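Local coordinates for protein glycoside Hydrolase (Bacteroides plebeius, PDB 5T3B) that probably hydrolyses glycosidic bonds in a polysaccharide, as a gut-bacterial member of glycoside hydrolase family 50, a family known for beta-agarases, at residues 157-161 against 465-470; 218-222 against 276-281; 342-348 against 376-380; 362-366 against 405-409. All blocks are in the same frame, centred on the assembly; numbering follows the deposited sequence. Where two conformers were deposited one is given.

Contact 1 of 4, residues 157-161 against 465-470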
loop_
_atom_site.group_PDB
_atom_site.type_symbol
_atom_site.label_atom_id
_atom_site.label_comp_id
_atom_site.label_asym_id
_atom_site.label_seq_id
_atom_site.Cartn_x
_atom_site.Cartn_y
_atom_site.Cartn_z
ATOM N N SER A 157 15.955 1.530 9.381
ATOM C CA SER A 157 16.466 2.816 8.988
ATOM C C SER A 157 17.737 2.783 8.174
ATOM O O SER A 157 17.942 3.602 7.277
ATOM C CB SER A 157 16.645 3.743 10.217
ATOM O OG SER A 157 17.724 3.322 10.992
ATOM N N GLU A 158 18.578 1.841 8.487
ATOM C CA GLU A 158 19.843 1.699 7.744
ATOM C C GLU A 158 19.637 1.324 6.290
ATOM O O GLU A 158 20.533 1.577 5.465
ATOM C CB GLU A 158 20.747 0.646 8.432
ATOM C CG GLU A 158 21.275 1.143 9.761
ATOM C CD GLU A 158 21.855 -0.001 10.628
ATOM O OE1 GLU A 158 21.631 -1.230 10.303
ATOM O OE2 GLU A 158 22.504 0.315 11.632
ATOM N N ILE A 159 18.491 0.693 5.983
ATOM C CA ILE A 159 18.115 0.258 4.642
ATOM C C ILE A 159 17.143 1.318 4.035
ATOM O O ILE A 159 16.694 1.173 2.914
ATOM C CB ILE A 159 17.402 -1.174 4.709
ATOM C CG1 ILE A 159 18.375 -2.241 5.282
ATOM C CG2 ILE A 159 16.856 -1.685 3.317
ATOM C CD1 ILE A 159 17.561 -3.442 5.803
ATOM N N GLY A 160 16.867 2.400 4.754
ATOM C CA GLY A 160 15.969 3.463 4.280
ATOM C C GLY A 160 14.493 3.148 4.349
ATOM O O GLY A 160 13.714 3.799 3.640
ATOM N N PHE A 161 14.105 2.242 5.253
ATOM C CA PHE A 161 12.698 2.031 5.596
ATOM C C PHE A 161 12.443 2.679 6.950
ATOM O O PHE A 161 13.204 2.474 7.885
ATOM C CB PHE A 161 12.365 0.532 5.683
ATOM C CG PHE A 161 12.332 -0.200 4.375
ATOM C CD1 PHE A 161 11.255 -0.063 3.487
ATOM C CD2 PHE A 161 13.353 -1.045 3.999
ATOM C CE1 PHE A 161 11.220 -0.781 2.312
ATOM C CE2 PHE A 161 13.299 -1.785 2.856
ATOM C CZ PHE A 161 12.232 -1.642 1.985
ATOM N N MET A 465 17.679 -2.694 -2.214
ATOM C CA MET A 465 16.665 -1.831 -1.610
ATOM C C MET A 465 17.265 -0.547 -1.088
ATOM O O MET A 465 16.727 0.537 -1.300
ATOM C CB MET A 465 15.940 -2.523 -0.453
ATOM C CG MET A 465 15.091 -3.684 -0.881
ATOM S SD MET A 465 14.504 -4.521 0.645
ATOM C CE MET A 465 12.918 -5.125 0.162
ATOM N N SER A 466 18.416 -0.673 -0.402
ATOM C CA SER A 466 19.095 0.478 0.229
ATOM C C SER A 466 19.457 1.486 -0.847
ATOM O O SER A 466 19.310 2.706 -0.661
ATOM C CB SER A 466 20.378 0.014 0.942
ATOM O OG SER A 466 20.115 -0.838 2.034
ATOM N N ASP A 467 20.012 1.009 -1.983
ATOM C CA ASP A 467 20.487 1.913 -2.999
ATOM C C ASP A 467 19.347 2.818 -3.518
ATOM O O ASP A 467 19.534 4.012 -3.748
ATOM C CB ASP A 467 21.142 1.148 -4.153
ATOM C CG ASP A 467 22.465 0.522 -3.744
ATOM O OD1 ASP A 467 23.156 1.026 -2.802
ATOM O OD2 ASP A 467 22.799 -0.455 -4.451
ATOM N N ILE A 468 18.144 2.233 -3.668
ATOM C CA ILE A 468 16.970 3.055 -3.988
ATOM C C ILE A 468 16.539 3.944 -2.816
ATOM O O ILE A 468 16.371 5.157 -2.936
ATOM C CB ILE A 468 15.781 2.188 -4.462
ATOM C CG1 ILE A 468 16.100 1.484 -5.767
ATOM C CG2 ILE A 468 14.458 2.973 -4.466
ATOM C CD1 ILE A 468 15.966 2.394 -6.962
ATOM N N ASN A 469 16.324 3.293 -1.689
ATOM C CA ASN A 469 15.650 3.950 -0.573
ATOM C C ASN A 469 16.438 5.130 -0.055
ATOM O O ASN A 469 15.876 6.152 0.335
ATOM C CB ASN A 469 15.417 2.981 0.567
ATOM C CG ASN A 469 14.395 1.938 0.230
ATOM O OD1 ASN A 469 13.685 1.973 -0.752
ATOM N ND2 ASN A 469 14.301 0.968 1.149
ATOM N N TRP A 470 17.771 4.998 -0.065
ATOM C CA TRP A 470 18.612 6.120 0.383
ATOM C C TRP A 470 18.538 7.327 -0.560
ATOM O O TRP A 470 18.865 8.435 -0.179
ATOM C CB TRP A 470 20.071 5.705 0.386
ATOM C CG TRP A 470 20.479 4.675 1.376
ATOM C CD1 TRP A 470 19.824 4.261 2.505
ATOM C CD2 TRP A 470 21.700 3.919 1.331
ATOM N NE1 TRP A 470 20.576 3.335 3.165
ATOM C CE2 TRP A 470 21.726 3.086 2.464
ATOM C CE3 TRP A 470 22.765 3.859 0.408
ATOM C CZ2 TRP A 470 22.797 2.186 2.700
ATOM C CZ3 TRP A 470 23.787 2.963 0.635
ATOM C CH2 TRP A 470 23.803 2.148 1.742
HETATM O O HOH W 1 21.914 -0.950 4.149
#
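The amide nitrogen of Asn469 does two jobs against 157-161. ND2 donates to Ile159 O over 3.0 Å, with the acceptor close to the amide plane, and the same atom sits 3.3 Å above the centre of the Phe161 ring, whose plane stands 80° from that of the amide. The amide's other end is held too, since Asn469 OD1 is hydrogen-bonded to Tyr419 OH. At the edge of the Phe161 ring, Met465 SD lies 3.7 Å from Phe161 CE2, a Met-aromatic contact. With Asn469 CB against both Ile159 O (3.2 Å) and Gly160 O (3.6 Å), and Ile159 CG2 on Met465 CB, this is the tightly packed half.

Toward Glu158, Trp470 and Ser466 OG the fit is looser and more polar. Trp470 NE1 donates to Glu158 O over 2.9 Å; that oxygen lies in the indole plane, but the donor stands 42° out of the carbonyl plane. A water links the segments, donating to Glu158 O and, at 2.8 Å, to Ser466 OG, itself hydrogen-bonded to Thr462 O one turn back. Glu158 O and Ile159 O lie where helix 145-158 gives way to the turn, and Gly160, with positive phi, forms a Schellman motif.

Contact 2 of 4, residues 218-222 against 276-281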
loop_
_atom_site.group_PDB
_atom_site.type_symbol
_atom_site.label_atom_id
_atom_site.label_comp_id
_atom_site.label_asym_id
_atom_site.label_seq_id
_atom_site.Cartn_x
_atom_site.Cartn_y
_atom_site.Cartn_z
ATOM N N LEU A 218 -22.803 -3.821 2.612
ATOM C CA LEU A 218 -23.157 -3.354 3.939
ATOM C C LEU A 218 -23.248 -1.826 4.074
ATOM O O LEU A 218 -23.924 -1.304 4.960
ATOM C CB LEU A 218 -22.180 -3.891 4.962
ATOM C CG LEU A 218 -22.234 -5.377 5.208
ATOM C CD1 LEU A 218 -21.014 -5.852 5.976
ATOM C CD2 LEU A 218 -23.514 -5.809 5.907
ATOM N N VAL A 219 -22.636 -1.110 3.104
ATOM C CA VAL A 219 -22.728 0.346 3.170
ATOM C C VAL A 219 -24.159 0.858 2.929
ATOM O O VAL A 219 -24.442 1.994 3.286
ATOM C CB VAL A 219 -21.797 1.031 2.169
ATOM C CG1 VAL A 219 -20.362 0.635 2.409
ATOM C CG2 VAL A 219 -22.174 0.755 0.709
ATOM N N PHE A 220 -25.036 0.005 2.446
ATOM C CA PHE A 220 -26.434 0.380 2.263
ATOM C C PHE A 220 -27.304 0.036 3.434
ATOM O O PHE A 220 -28.518 0.342 3.418
ATOM C CB PHE A 220 -26.983 -0.285 1.013
ATOM C CG PHE A 220 -26.236 0.093 -0.248
ATOM C CD1 PHE A 220 -26.372 1.371 -0.779
ATOM C CD2 PHE A 220 -25.385 -0.813 -0.898
ATOM C CE1 PHE A 220 -25.695 1.739 -1.907
ATOM C CE2 PHE A 220 -24.698 -0.421 -2.022
ATOM C CZ PHE A 220 -24.870 0.848 -2.533
ATOM N N TYR A 221 -26.733 -0.633 4.442
ATOM C CA TYR A 221 -27.521 -1.056 5.587
ATOM C C TYR A 221 -27.730 0.090 6.558
ATOM O O TYR A 221 -26.884 1.002 6.675
ATOM C CB TYR A 221 -26.848 -2.252 6.273
ATOM C CG TYR A 221 -26.981 -3.577 5.576
ATOM C CD1 TYR A 221 -26.691 -3.754 4.243
ATOM C CD2 TYR A 221 -27.436 -4.684 6.295
ATOM C CE1 TYR A 221 -26.833 -5.005 3.623
ATOM C CE2 TYR A 221 -27.606 -5.921 5.690
ATOM C CZ TYR A 221 -27.286 -6.098 4.372
ATOM O OH TYR A 221 -27.435 -7.282 3.726
ATOM N N ASP A 222 -28.843 0.003 7.292
ATOM C CA ASP A 222 -29.133 1.029 8.265
ATOM C C ASP A 222 -27.959 1.145 9.263
ATOM O O ASP A 222 -27.471 0.153 9.774
ATOM C CB ASP A 222 -30.403 0.715 9.019
ATOM C CG ASP A 222 -31.691 1.018 8.180
ATOM O OD1 ASP A 222 -31.638 1.436 6.995
ATOM O OD2 ASP A 222 -32.778 0.884 8.727
ATOM N N ASP A 276 -32.869 -7.620 1.147
ATOM C CA ASP A 276 -31.484 -7.235 1.443
ATOM C C ASP A 276 -31.251 -5.797 0.954
ATOM O O ASP A 276 -31.432 -5.559 -0.234
ATOM C CB ASP A 276 -30.545 -8.207 0.762
ATOM C CG ASP A 276 -29.113 -8.136 1.286
ATOM O OD1 ASP A 276 -28.566 -7.013 1.407
ATOM O OD2 ASP A 276 -28.542 -9.244 1.539
ATOM N N PRO A 277 -30.785 -4.871 1.840
ATOM C CA PRO A 277 -30.474 -3.517 1.375
ATOM C C PRO A 277 -29.535 -3.463 0.150
ATOM O O PRO A 277 -29.637 -2.525 -0.664
ATOM C CB PRO A 277 -29.890 -2.828 2.598
ATOM C CG PRO A 277 -30.639 -3.539 3.738
ATOM C CD PRO A 277 -30.623 -4.972 3.291
ATOM N N ALA A 278 -28.612 -4.419 0.041
ATOM C CA ALA A 278 -27.715 -4.463 -1.122
ATOM C C ALA A 278 -28.473 -4.753 -2.414
ATOM O O ALA A 278 -28.187 -4.096 -3.425
ATOM C CB ALA A 278 -26.614 -5.497 -0.914
ATOM N N TYR A 279 -29.438 -5.688 -2.368
ATOM C CA TYR A 279 -30.267 -5.910 -3.515
ATOM C C TYR A 279 -31.080 -4.646 -3.832
ATOM O O TYR A 279 -31.167 -4.190 -4.993
ATOM C CB TYR A 279 -31.223 -7.108 -3.286
ATOM C CG TYR A 279 -32.236 -7.098 -4.425
ATOM C CD1 TYR A 279 -31.879 -7.583 -5.692
ATOM C CD2 TYR A 279 -33.498 -6.536 -4.263
ATOM C CE1 TYR A 279 -32.721 -7.490 -6.770
ATOM C CE2 TYR A 279 -34.360 -6.430 -5.340
ATOM C CZ TYR A 279 -33.975 -6.923 -6.588
ATOM O OH TYR A 279 -34.815 -6.808 -7.655
ATOM N N ILE A 280 -31.699 -4.105 -2.786
ATOM C CA ILE A 280 -32.560 -2.922 -2.961
ATOM C C ILE A 280 -31.812 -1.776 -3.686
ATOM O O ILE A 280 -32.290 -1.140 -4.629
ATOM C CB ILE A 280 -33.195 -2.487 -1.639
ATOM C CG1 ILE A 280 -34.173 -3.603 -1.117
ATOM C CG2 ILE A 280 -33.833 -1.091 -1.748
ATOM C CD1 ILE A 280 -34.564 -3.433 0.340
ATOM N N ALA A 281 -30.572 -1.550 -3.226
ATOM C CA ALA A 281 -29.757 -0.507 -3.777
ATOM C C ALA A 281 -29.382 -0.749 -5.249
ATOM O O ALA A 281 -29.411 0.174 -6.101
ATOM C CB ALA A 281 -28.480 -0.295 -2.973
#
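The contact is built on the N-terminal turn of helix 277-288, with Asp276 as N-cap, and Tyr221 reaches the capping oxygen. Asp276 CG is anti to its own backbone nitrogen (chi1 -165°), which turns the carboxylate back over the first turn, where OD1 accepts from Ala278 N over 2.9 Å. That donor meets OD1 on its anti side. Tyr221 OH also approaches Asp276 OD1, to 2.6 Å, in a geometry that gives at best a weak bond, with ring and carboxylate planes 84° apart. The capping bond and the nearby helix N-terminus would be expected to favour negative charge on Asp276.

Next to the cap, two aromatic rings are covered face-on by small aliphatic groups. Pro277 CD lies 3.7 Å above the Tyr221 ring, displaced toward its rim, while Leu218 CD2 covers the opposite face over the centre. The Phe220 ring is also covered on both faces, but with the partner from 276-281 over its centre. Ala281 CB stands 3.4 Å above it, only 10° off the ring normal, a CH-pi contact, and Val219 CG2 takes the other face nearer the rim. Pro277 CB packs against Phe220 O at 3.6 Å and also nears Tyr221 CD1, so Pro277 touches both aromatic residues.

The Phe220 ring also meets Cys310 and Lys313 of helix 300-324, whereas Tyr221 leans on Phe199 of helix 195-203 and on Ile205 and Pro208 in the loop that follows it. The centre of the contact lies about 28 Å from the centre of the chain, among these helices.

Contact 3 of 4, residues 342-348 against 376-380. With EDO (1,2-ethanediol), chain L.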
loop_
_atom_site.group_PDB
_atom_site.type_symbol
_atom_site.label_atom_id
_atom_site.label_comp_id
_atom_site.label_asym_id
_atom_site.label_seq_id
_atom_site.Cartn_x
_atom_site.Cartn_y
_atom_site.Cartn_z
ATOM N N LYS A 342 -8.873 -1.376 -8.591
ATOM C CA LYS A 342 -7.903 -0.303 -8.737
ATOM C C LYS A 342 -7.899 0.371 -10.120
ATOM O O LYS A 342 -7.384 1.453 -10.280
ATOM C CB LYS A 342 -6.507 -0.744 -8.355
ATOM C CG LYS A 342 -5.881 -1.697 -9.342
ATOM C CD LYS A 342 -4.436 -2.094 -9.007
ATOM C CE LYS A 342 -3.791 -3.025 -10.025
ATOM N NZ LYS A 342 -4.408 -4.353 -10.001
ATOM N N TYR A 343 -8.462 -0.324 -11.119
ATOM C CA TYR A 343 -8.535 0.214 -12.441
ATOM C C TYR A 343 -9.849 0.891 -12.738
ATOM O O TYR A 343 -10.046 1.461 -13.803
ATOM C CB TYR A 343 -8.294 -0.904 -13.502
ATOM C CG TYR A 343 -6.890 -1.493 -13.494
ATOM C CD1 TYR A 343 -5.788 -0.718 -13.810
ATOM C CD2 TYR A 343 -6.683 -2.834 -13.248
ATOM C CE1 TYR A 343 -4.505 -1.269 -13.833
ATOM C CE2 TYR A 343 -5.428 -3.407 -13.311
ATOM C CZ TYR A 343 -4.333 -2.634 -13.593
ATOM O OH TYR A 343 -3.068 -3.216 -13.650
ATOM N N ASN A 344 -10.780 0.841 -11.801
ATOM C CA ASN A 344 -12.113 1.434 -12.023
ATOM C C ASN A 344 -12.084 2.894 -11.704
ATOM O O ASN A 344 -11.997 3.264 -10.537
ATOM C CB ASN A 344 -13.120 0.668 -11.153
ATOM C CG ASN A 344 -14.540 1.163 -11.270
ATOM O OD1 ASN A 344 -14.791 2.227 -11.788
ATOM N ND2 ASN A 344 -15.478 0.406 -10.746
ATOM N N SER A 345 -12.199 3.747 -12.728
ATOM C CA SER A 345 -12.105 5.163 -12.553
ATOM C C SER A 345 -13.141 5.699 -11.588
ATOM O O SER A 345 -12.901 6.703 -10.959
ATOM C CB SER A 345 -12.211 5.903 -13.877
ATOM O OG SER A 345 -13.425 5.633 -14.529
ATOM N N TYR A 346 -14.330 5.059 -11.524
ATOM C CA TYR A 346 -15.335 5.548 -10.603
ATOM C C TYR A 346 -14.947 5.354 -9.144
ATOM O O TYR A 346 -15.299 6.146 -8.271
ATOM C CB TYR A 346 -16.705 4.914 -10.835
ATOM C CG TYR A 346 -17.315 5.251 -12.174
ATOM C CD1 TYR A 346 -18.075 6.405 -12.321
ATOM C CD2 TYR A 346 -17.187 4.421 -13.253
ATOM C CE1 TYR A 346 -18.671 6.701 -13.529
ATOM C CE2 TYR A 346 -17.801 4.689 -14.461
ATOM C CZ TYR A 346 -18.517 5.844 -14.599
ATOM O OH TYR A 346 -19.097 6.118 -15.791
ATOM N N ILE A 347 -14.250 4.250 -8.866
ATOM C CA ILE A 347 -13.784 3.974 -7.499
ATOM C C ILE A 347 -12.631 4.932 -7.155
ATOM O O ILE A 347 -12.579 5.485 -6.066
ATOM C CB ILE A 347 -13.365 2.524 -7.353
ATOM C CG1 ILE A 347 -14.578 1.612 -7.450
ATOM C CG2 ILE A 347 -12.629 2.272 -6.039
ATOM C CD1 ILE A 347 -14.274 0.165 -7.411
ATOM N N ILE A 348 -11.718 5.108 -8.096
ATOM C CA ILE A 348 -10.612 6.048 -7.884
ATOM C C ILE A 348 -11.154 7.465 -7.649
ATOM O O ILE A 348 -10.623 8.184 -6.805
ATOM C CB ILE A 348 -9.577 6.006 -8.995
ATOM C CG1 ILE A 348 -8.970 4.599 -9.131
ATOM C CG2 ILE A 348 -8.443 6.996 -8.780
ATOM C CD1 ILE A 348 -8.115 4.102 -7.974
ATOM N N TRP A 376 -4.972 7.811 -12.647
ATOM C CA TRP A 376 -5.277 7.955 -11.230
ATOM C C TRP A 376 -5.136 9.408 -10.764
ATOM O O TRP A 376 -5.885 9.863 -9.904
ATOM C CB TRP A 376 -4.437 7.014 -10.356
ATOM C CG TRP A 376 -4.734 5.590 -10.577
ATOM C CD1 TRP A 376 -5.839 5.042 -11.121
ATOM C CD2 TRP A 376 -3.853 4.470 -10.312
ATOM N NE1 TRP A 376 -5.731 3.669 -11.195
ATOM C CE2 TRP A 376 -4.521 3.303 -10.685
ATOM C CE3 TRP A 376 -2.582 4.355 -9.745
ATOM C CZ2 TRP A 376 -3.950 2.060 -10.551
ATOM C CZ3 TRP A 376 -2.018 3.113 -9.604
ATOM C CH2 TRP A 376 -2.682 1.970 -10.039
ATOM N N LYS A 377 -4.106 10.089 -11.259
ATOM C CA LYS A 377 -3.921 11.463 -10.890
ATOM C C LYS A 377 -5.135 12.311 -11.239
ATOM O O LYS A 377 -5.618 13.108 -10.428
ATOM C CB LYS A 377 -2.671 12.014 -11.540
ATOM C CG LYS A 377 -2.298 13.408 -11.070
ATOM C CD LYS A 377 -1.223 14.035 -11.936
ATOM C CE LYS A 377 0.108 13.293 -11.842
ATOM N NZ LYS A 377 1.152 13.968 -12.698
ATOM N N ASN A 378 -5.625 12.141 -12.461
ATOM C CA ASN A 378 -6.773 12.927 -12.922
ATOM C C ASN A 378 -8.037 12.500 -12.222
ATOM O O ASN A 378 -8.829 13.300 -11.735
ATOM C CB ASN A 378 -6.932 12.761 -14.416
ATOM C CG ASN A 378 -5.727 13.221 -15.172
ATOM O OD1 ASN A 378 -5.063 14.133 -14.759
ATOM N ND2 ASN A 378 -5.450 12.594 -16.278
ATOM N N GLN A 379 -8.258 11.205 -12.167
ATOM C CA GLN A 379 -9.463 10.666 -11.576
ATOM C C GLN A 379 -9.670 11.071 -10.122
ATOM O O GLN A 379 -10.771 11.368 -9.655
ATOM C CB GLN A 379 -9.546 9.167 -11.736
ATOM C CG GLN A 379 -9.633 8.726 -13.186
ATOM C CD GLN A 379 -9.111 7.323 -13.408
ATOM O OE1 GLN A 379 -9.014 6.512 -12.481
ATOM N NE2 GLN A 379 -8.803 7.027 -14.627
ATOM N N ALA A 380 -8.550 11.025 -9.383
ATOM C CA ALA A 380 -8.559 11.301 -7.965
ATOM C C ALA A 380 -8.532 12.802 -7.657
ATOM O O ALA A 380 -8.431 13.171 -6.486
ATOM C CB ALA A 380 -7.361 10.673 -7.319
HETATM C C1 EDO L . -14.864 2.933 -15.599
HETATM O O1 EDO L . -14.609 3.932 -16.581
HETATM C C2 EDO L . -13.771 1.939 -15.830
HETATM O O2 EDO L . -12.536 2.434 -15.359
HETATM O O HOH W 2 -8.346 3.913 -12.986
#
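Trp376 CG and Ile348 CG1 both lie beside their backbone nitrogens, and in Ile348 (chi1 -59°) a further bend of chi2 to -67° lifts CD1 over the indole. Ile348 CD1 lies 4.2 Å from the centroid of the five-membered ring, over its face, and CG1 comes to 3.7 Å from Trp376 CD1. Ile348 CG2, on the other branch, packs against Gln379 CB and Ala380 CB.

Both residues sit in helices flanking strand 358-361, helix 345-354 before it and 370-379 after it, with Ile360 of the strand touching Trp376; this succession is consistent with the (beta/alpha)8 barrel of clan GH-A. Asn344 caps the first of these helices through OD1, which accepts from Tyr346 N over 2.9 Å.

Polar contacts adjoin this packing. Trp376 NE1 makes a weak bond to Lys342 O at 2.9 Å, and a water donates to Gln379 OE1 at 2.7 Å while bonding only weakly to Tyr343 O and Trp376 NE1. Gln379 CD lies 3.4 Å from Ser345 CB. Ser345 also holds an ethanediol, probably from the crystallisation liquor: its backbone N donates to O2 of that molecule over 3.0 Å, an almost straight bond at 172°.

Contact 4 of 4, residues 362-366 against 405-409. With EDO (1,2-ethanediol), chain G; EDO (1,2-ethanediol), chain E.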
loop_
_atom_site.group_PDB
_atom_site.type_symbol
_atom_site.label_atom_id
_atom_site.label_comp_id
_atom_site.label_asym_id
_atom_site.label_seq_id
_atom_site.Cartn_x
_atom_site.Cartn_y
_atom_site.Cartn_z
ATOM N N TYR A 362 -0.336 -3.567 -5.516
ATOM C CA TYR A 362 0.024 -3.543 -6.948
ATOM C C TYR A 362 0.689 -4.825 -7.381
ATOM O O TYR A 362 1.892 -4.995 -7.222
ATOM C CB TYR A 362 0.866 -2.319 -7.289
ATOM C CG TYR A 362 0.712 -1.810 -8.729
ATOM C CD1 TYR A 362 0.284 -2.629 -9.784
ATOM C CD2 TYR A 362 0.987 -0.484 -9.066
ATOM C CE1 TYR A 362 0.124 -2.128 -11.082
ATOM C CE2 TYR A 362 0.860 -0.004 -10.343
ATOM C CZ TYR A 362 0.423 -0.830 -11.349
ATOM O OH TYR A 362 0.301 -0.292 -12.612
ATOM N N TYR A 363 -0.128 -5.757 -7.867
ATOM C CA TYR A 363 0.285 -7.071 -8.292
ATOM C C TYR A 363 0.012 -7.289 -9.772
ATOM O O TYR A 363 -0.720 -6.594 -10.429
ATOM C CB TYR A 363 -0.453 -8.110 -7.482
ATOM C CG TYR A 363 -0.050 -8.160 -6.019
ATOM C CD1 TYR A 363 1.228 -8.535 -5.673
ATOM C CD2 TYR A 363 -0.895 -7.739 -5.013
ATOM C CE1 TYR A 363 1.641 -8.575 -4.383
ATOM C CE2 TYR A 363 -0.512 -7.829 -3.684
ATOM C CZ TYR A 363 0.783 -8.219 -3.375
ATOM O OH TYR A 363 1.206 -8.305 -2.073
ATOM N N SER A 364 0.706 -8.327 -10.255
ATOM C CA SER A 364 0.483 -8.930 -11.569
ATOM C C SER A 364 1.032 -8.164 -12.712
ATOM O O SER A 364 0.737 -8.496 -13.886
ATOM C CB SER A 364 -0.974 -9.316 -11.785
ATOM O OG SER A 364 -1.400 -10.196 -10.712
ATOM N N LYS A 365 1.853 -7.143 -12.416
ATOM C CA LYS A 365 2.539 -6.337 -13.431
ATOM C C LYS A 365 4.010 -6.282 -13.143
ATOM O O LYS A 365 4.447 -6.119 -11.990
ATOM C CB LYS A 365 1.983 -4.919 -13.508
ATOM C CG LYS A 365 0.552 -4.827 -14.010
ATOM C CD LYS A 365 0.312 -5.211 -15.465
ATOM C CE LYS A 365 -1.188 -5.358 -15.710
ATOM N NZ LYS A 365 -1.773 -6.519 -14.975
ATOM N N TRP A 366 4.810 -6.455 -14.177
ATOM C CA TRP A 366 6.236 -6.310 -14.006
ATOM C C TRP A 366 6.595 -4.842 -13.770
ATOM O O TRP A 366 7.502 -4.519 -12.984
ATOM C CB TRP A 366 6.992 -6.925 -15.212
ATOM C CG TRP A 366 8.470 -6.909 -15.024
ATOM C CD1 TRP A 366 9.398 -6.187 -15.729
ATOM C CD2 TRP A 366 9.201 -7.673 -14.054
ATOM N NE1 TRP A 366 10.652 -6.472 -15.272
ATOM C CE2 TRP A 366 10.554 -7.360 -14.218
ATOM C CE3 TRP A 366 8.827 -8.591 -13.083
ATOM C CZ2 TRP A 366 11.547 -7.965 -13.444
ATOM C CZ3 TRP A 366 9.795 -9.137 -12.301
ATOM C CH2 TRP A 366 11.139 -8.840 -12.497
ATOM N N ALA A 405 0.582 -13.525 -4.869
ATOM C CA ALA A 405 0.637 -13.066 -6.219
ATOM C C ALA A 405 1.982 -12.526 -6.691
ATOM O O ALA A 405 2.168 -12.286 -7.858
ATOM C CB ALA A 405 -0.441 -12.011 -6.441
ATOM N N GLY A 406 2.941 -12.343 -5.792
ATOM C CA GLY A 406 4.212 -11.846 -6.217
ATOM C C GLY A 406 4.905 -12.789 -7.184
ATOM O O GLY A 406 4.855 -14.018 -6.980
ATOM N N PHE A 407 5.533 -12.251 -8.212
ATOM C CA PHE A 407 6.200 -13.107 -9.164
ATOM C C PHE A 407 7.433 -13.799 -8.572
ATOM O O PHE A 407 8.035 -13.273 -7.627
ATOM C CB PHE A 407 6.596 -12.332 -10.402
ATOM C CG PHE A 407 5.474 -11.690 -11.175
ATOM C CD1 PHE A 407 4.262 -12.281 -11.363
ATOM C CD2 PHE A 407 5.726 -10.495 -11.770
ATOM C CE1 PHE A 407 3.295 -11.691 -12.204
ATOM C CE2 PHE A 407 4.811 -9.889 -12.566
ATOM C CZ PHE A 407 3.628 -10.504 -12.825
ATOM N N VAL A 408 7.788 -14.920 -9.166
ATOM C CA VAL A 408 9.015 -15.625 -8.806
ATOM C C VAL A 408 10.163 -15.219 -9.737
ATOM O O VAL A 408 9.998 -15.215 -10.955
ATOM C CB VAL A 408 8.822 -17.138 -8.929
ATOM C CG1 VAL A 408 10.099 -17.899 -8.543
ATOM C CG2 VAL A 408 7.646 -17.599 -8.081
ATOM N N VAL A 409 11.301 -14.872 -9.145
ATOM C CA VAL A 409 12.517 -14.566 -9.851
ATOM C C VAL A 409 13.572 -15.588 -9.417
ATOM O O VAL A 409 13.328 -16.392 -8.518
ATOM C CB VAL A 409 12.984 -13.119 -9.661
ATOM C CG1 VAL A 409 11.977 -12.132 -10.252
ATOM C CG2 VAL A 409 13.246 -12.793 -8.217
HETATM C C1 EDO G . 0.122 -11.371 -1.129
HETATM O O1 EDO G . 0.944 -12.410 -1.114
HETATM C C2 EDO G . -0.352 -11.186 -2.539
HETATM O O2 EDO G . -1.147 -12.281 -3.082
HETATM C C1 EDO E . -5.511 -7.257 -12.662
HETATM O O1 EDO E . -4.295 -7.177 -13.448
HETATM C C2 EDO E . -5.353 -8.293 -11.530
HETATM O O2 EDO E . -4.517 -7.602 -10.546
HETATM O O HOH W 3 2.726 -9.688 -8.719
#
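Phe407 projects from strand 407-409 onto the loop 362-366, which leaves strand 358-361. Strand 407-409 runs parallel to 385-394 and antiparallel to 39-48, and the loop lies at the C-terminal end of a strand that is probably part of the GH-A (beta/alpha)8 barrel, the end where such barrels carry their active sites. From CB, with CG beside the backbone nitrogen (chi1 -60°), the Phe407 ring extends toward the loop backbone. CD2 meets the edge of the Trp366 indole, 3.9 Å from CE3. One atom further, CE2 lies 3.7 Å from Lys365 C and, close to the ring plane, 3.8 Å from Trp366 N. At the tip, CZ comes to 3.5 Å from Ser364 C, while CE1 lies near Ser364 CA.

No direct hydrogen bond joins the segments. A water above the centre of the Phe407 ring does so instead, accepting from Ser364 N at 2.9 Å and donating to Ala405 O at 2.8 Å. Farther along the strand, Val409 CG1 touches the indole edge at Trp366 CH2; the indole also stacks with Tyr47 and His421. At the other end, Ala405 CB sits off-centre against the Tyr363 ring, 4.3 Å from its centroid, and Tyr363 OH is tied to Glu389. An ethanediol lies over a face of that ring, its O2 accepting from Ala405 N over 2.8 Å.

How the contacts relate
Contacts 1 and 3 are the buried ones, contacts 2 and 4 only partly so. The first three all involve helix ends: contact 1 satisfies carbonyls at a C-terminus with side-chain nitrogens, whereas contacts 2 and 3 include N-caps, by Asp276 and Asn344. Contact 4, between a loop and strand 407-409, relies on aromatic packing and a water. Contacts 3 and 4 hold successive parts of one region, flanking strand 358-361, and touch directly, Tyr343 OH lying 3.5 Å from Lys365 CE. Helix 300-324 links contact 2 to contact 3, packing on Phe220 and Tyr346. Contact 2 is the most peripheral, its centre about 28 Å from the centre of the chain, against 14 to 18 Å for the others.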